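Local coordinates for protein putative transcriptional regulator (Salmonella typhimurium, PDB 1YYV) that is of unknown detailed function but probably binds DNA and regulates transcription through a helix-turn-helix domain, at residues 38-43 against 71-76. Residues are numbered along the deposited sequence; the frame is centred on the assembly and turned at random.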
ATOM      1  N   VAL A  38      -3.822  -1.025  -6.756  1.00 43.36           N
ATOM      2  CA  VAL A  38      -2.457  -1.285  -7.195  1.00 43.89           C
ATOM      3  C   VAL A  38      -2.435  -1.720  -8.677  1.00 44.11           C
ATOM      4  O   VAL A  38      -1.589  -1.307  -9.447  1.00 45.27           O
ATOM      5  CB  VAL A  38      -1.759  -2.424  -6.367  1.00 44.57           C
ATOM      6  CG1 VAL A  38      -0.371  -2.752  -6.962  1.00 44.35           C
ATOM      7  CG2 VAL A  38      -1.588  -2.057  -4.893  1.00 43.44           C
ATOM      8  N   LEU A  39      -3.352  -2.595  -9.043  1.00 43.71           N
ATOM      9  CA  LEU A  39      -3.374  -3.197 -10.349  1.00 43.45           C
ATOM     10  C   LEU A  39      -3.789  -2.159 -11.360  1.00 42.92           C
ATOM     11  O   LEU A  39      -3.187  -2.073 -12.415  1.00 43.22           O
ATOM     12  CB  LEU A  39      -4.347  -4.389 -10.368  1.00 44.02           C
ATOM     13  CG  LEU A  39      -4.010  -5.551  -9.428  1.00 43.62           C
ATOM     14  CD1 LEU A  39      -4.945  -6.737  -9.696  1.00 44.34           C
ATOM     15  CD2 LEU A  39      -2.539  -5.938  -9.612  1.00 44.43           C
ATOM     16  N   ILE A  40      -4.802  -1.359 -11.028  1.00 42.74           N
ATOM     17  CA  ILE A  40      -5.158  -0.207 -11.851  1.00 42.81           C
ATOM     18  C   ILE A  40      -3.974   0.720 -12.076  1.00 42.94           C
ATOM     19  O   ILE A  40      -3.681   1.087 -13.209  1.00 45.26           O
ATOM     20  CB  ILE A  40      -6.329   0.609 -11.259  1.00 43.08           C
ATOM     21  CG1 ILE A  40      -7.602  -0.239 -11.220  1.00 41.03           C
ATOM     22  CG2 ILE A  40      -6.472   1.965 -12.029  1.00 39.10           C
ATOM     23  CD1 ILE A  40      -8.643   0.294 -10.298  1.00 38.73           C
ATOM     24  N   LEU A  41      -3.282   1.084 -11.013  1.00 42.85           N
ATOM     25  CA  LEU A  41      -2.170   2.020 -11.124  1.00 42.59           C
ATOM     26  C   LEU A  41      -0.965   1.477 -11.877  1.00 42.93           C
ATOM     27  O   LEU A  41      -0.232   2.245 -12.514  1.00 43.15           O
ATOM     28  CB  LEU A  41      -1.742   2.519  -9.735  1.00 41.83           C
ATOM     29  CG  LEU A  41      -2.710   3.490  -9.072  1.00 40.72           C
ATOM     30  CD1 LEU A  41      -2.239   3.791  -7.679  1.00 39.09           C
ATOM     31  CD2 LEU A  41      -2.932   4.828  -9.870  1.00 37.92           C
ATOM     32  N   VAL A  42      -0.743   0.167 -11.811  1.00 43.56           N
ATOM     33  CA  VAL A  42       0.382  -0.439 -12.528  1.00 44.40           C
ATOM     34  C   VAL A  42       0.003  -0.573 -13.994  1.00 44.79           C
ATOM     35  O   VAL A  42       0.794  -0.190 -14.867  1.00 45.33           O
ATOM     36  CB  VAL A  42       0.801  -1.819 -11.943  1.00 45.66           C
ATOM     37  CG1 VAL A  42       1.685  -2.596 -12.950  1.00 46.23           C
ATOM     38  CG2 VAL A  42       1.510  -1.667 -10.593  1.00 44.42           C
ATOM     39  N   ALA A  43      -1.223  -1.040 -14.265  1.00 43.99           N
ATOM     40  CA  ALA A  43      -1.706  -1.182 -15.645  1.00 44.83           C
ATOM     41  C   ALA A  43      -1.721   0.129 -16.479  1.00 45.23           C
ATOM     42  O   ALA A  43      -1.312   0.138 -17.618  1.00 45.03           O
ATOM     43  CB  ALA A  43      -3.090  -1.863 -15.671  1.00 44.43           C
ATOM     44  N   GLN A  71     -13.390   4.906  -9.190  1.00 40.17           N
ATOM     45  CA  GLN A  71     -13.973   6.113  -8.634  1.00 41.58           C
ATOM     46  C   GLN A  71     -13.176   6.788  -7.478  1.00 40.98           C
ATOM     47  O   GLN A  71     -13.034   8.010  -7.467  1.00 40.31           O
ATOM     48  CB  GLN A  71     -15.405   5.852  -8.167  1.00 41.94           C
ATOM     49  CG  GLN A  71     -15.987   7.090  -7.474  1.00 47.17           C
ATOM     50  CD  GLN A  71     -17.430   7.271  -7.783  1.00 56.35           C
ATOM     51  OE1 GLN A  71     -18.302   6.822  -7.018  1.00 58.70           O
ATOM     52  NE2 GLN A  71     -17.720   7.906  -8.937  1.00 59.25           N
ATOM     53  N   ALA A  72     -12.708   5.999  -6.510  1.00 40.70           N
ATOM     54  CA  ALA A  72     -11.872   6.526  -5.424  1.00 41.28           C
ATOM     55  C   ALA A  72     -10.564   7.126  -5.967  1.00 41.89           C
ATOM     56  O   ALA A  72     -10.121   8.168  -5.506  1.00 42.43           O
ATOM     57  CB  ALA A  72     -11.598   5.450  -4.346  1.00 40.68           C
ATOM     58  N   LEU A  73      -9.978   6.492  -6.974  1.00 42.83           N
ATOM     59  CA  LEU A  73      -8.750   6.991  -7.582  1.00 43.00           C
ATOM     60  C   LEU A  73      -8.955   8.242  -8.411  1.00 44.42           C
ATOM     61  O   LEU A  73      -8.067   9.099  -8.452  1.00 44.44           O
ATOM     62  CB  LEU A  73      -8.054   5.897  -8.407  1.00 42.06           C
ATOM     63  CG  LEU A  73      -7.495   4.668  -7.651  1.00 40.80           C
ATOM     64  CD1 LEU A  73      -6.986   3.553  -8.611  1.00 37.97           C
ATOM     65  CD2 LEU A  73      -6.377   5.070  -6.694  1.00 38.97           C
ATOM     66  N   GLU A  74     -10.114   8.364  -9.059  1.00 45.77           N
ATOM     67  CA  GLU A  74     -10.422   9.567  -9.842  1.00 47.84           C
ATOM     68  C   GLU A  74     -10.665  10.783  -8.956  1.00 48.10           C
ATOM     69  O   GLU A  74     -10.140  11.883  -9.233  1.00 47.97           O
ATOM     70  CB  GLU A  74     -11.614   9.360 -10.791  1.00 47.78           C
ATOM     71  CG  GLU A  74     -11.968  10.647 -11.574  1.00 49.83           C
ATOM     72  CD  GLU A  74     -13.248  10.570 -12.403  1.00 51.40           C
ATOM     73  OE1 GLU A  74     -14.074   9.622 -12.214  1.00 55.26           O
ATOM     74  OE2 GLU A  74     -13.429  11.497 -13.242  1.00 55.45           O
ATOM     75  N   GLN A  75     -11.431  10.600  -7.878  1.00 49.17           N
ATOM     76  CA  GLN A  75     -11.698  11.734  -7.000  1.00 51.03           C
ATOM     77  C   GLN A  75     -10.498  12.144  -6.163  1.00 50.26           C
ATOM     78  O   GLN A  75     -10.459  13.289  -5.701  1.00 50.94           O
ATOM     79  CB  GLN A  75     -13.022  11.648  -6.202  1.00 51.35           C
ATOM     80  CG  GLN A  75     -13.255  10.383  -5.414  1.00 54.22           C
ATOM     81  CD  GLN A  75     -14.752  10.051  -5.247  1.00 54.17           C
ATOM     82  OE1 GLN A  75     -15.581  10.391  -6.098  1.00 55.30           O
ATOM     83  NE2 GLN A  75     -15.085   9.337  -4.160  1.00 57.63           N
ATOM     84  N   ASP A  76      -9.515  11.240  -6.021  1.00 48.98           N
ATOM     85  CA  ASP A  76      -8.220  11.572  -5.428  1.00 47.97           C
ATOM     86  C   ASP A  76      -7.370  12.403  -6.397  1.00 46.79           C
ATOM     87  O   ASP A  76      -6.516  13.150  -5.982  1.00 46.95           O
ATOM     88  CB  ASP A  76      -7.471  10.304  -5.000  1.00 48.13           C
ATOM     89  CG  ASP A  76      -8.012   9.704  -3.674  1.00 51.16           C
ATOM     90  OD1 ASP A  76      -8.855  10.352  -3.013  1.00 52.90           O
ATOM     91  OD2 ASP A  76      -7.607   8.569  -3.293  1.00 52.92           O
TER
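Leu73 reaches across to Ile40 and Leu41 chiefly through one methyl, CD1, which makes the closest approaches to both residues. That methyl lies 3.8 Å from CG2 of Ile40 and 4.0 Å from both CB and CD1 of the same residue, so it rests against CB and the two methyls of the isoleucine. Leu41 is met less closely: its branch carbon CG stands 4.3 Å from Leu73 CD1. In Leu73, CG is anti to the carbonyl carbon (chi1 -66°), and chi2 of 172° extends CD1 outward to the other helix. In Ile40, CG2 is anti to the backbone N and CG1 beside it (chi1 -64°); CG2 and the CD1 methyl at the end of the CG1 branch lie on the leucine methyl. Although all three residues are buried, the segments cover only 126 Å² in total, in keeping with a closest CA pair, Leu41 and Leu73, 9.0 Å apart. Further apolar contacts surround them: Val32 of helix 25-33 touches both Leu41 and Leu73, and Leu66 and Leu70, earlier on helix 66-76, pack on Ile40. Farther along, OD2 of Asp76 is hydrogen-bonded to ND1 of His31, and its OD1 forms a salt bridge with Arg124 of the second subunit. This packing of helix 35-43 against helix 66-76 forms part of the hydrophobic core of the winged helix-turn-helix domain, whose wing is the hairpin of strands 79-84 and 90-95.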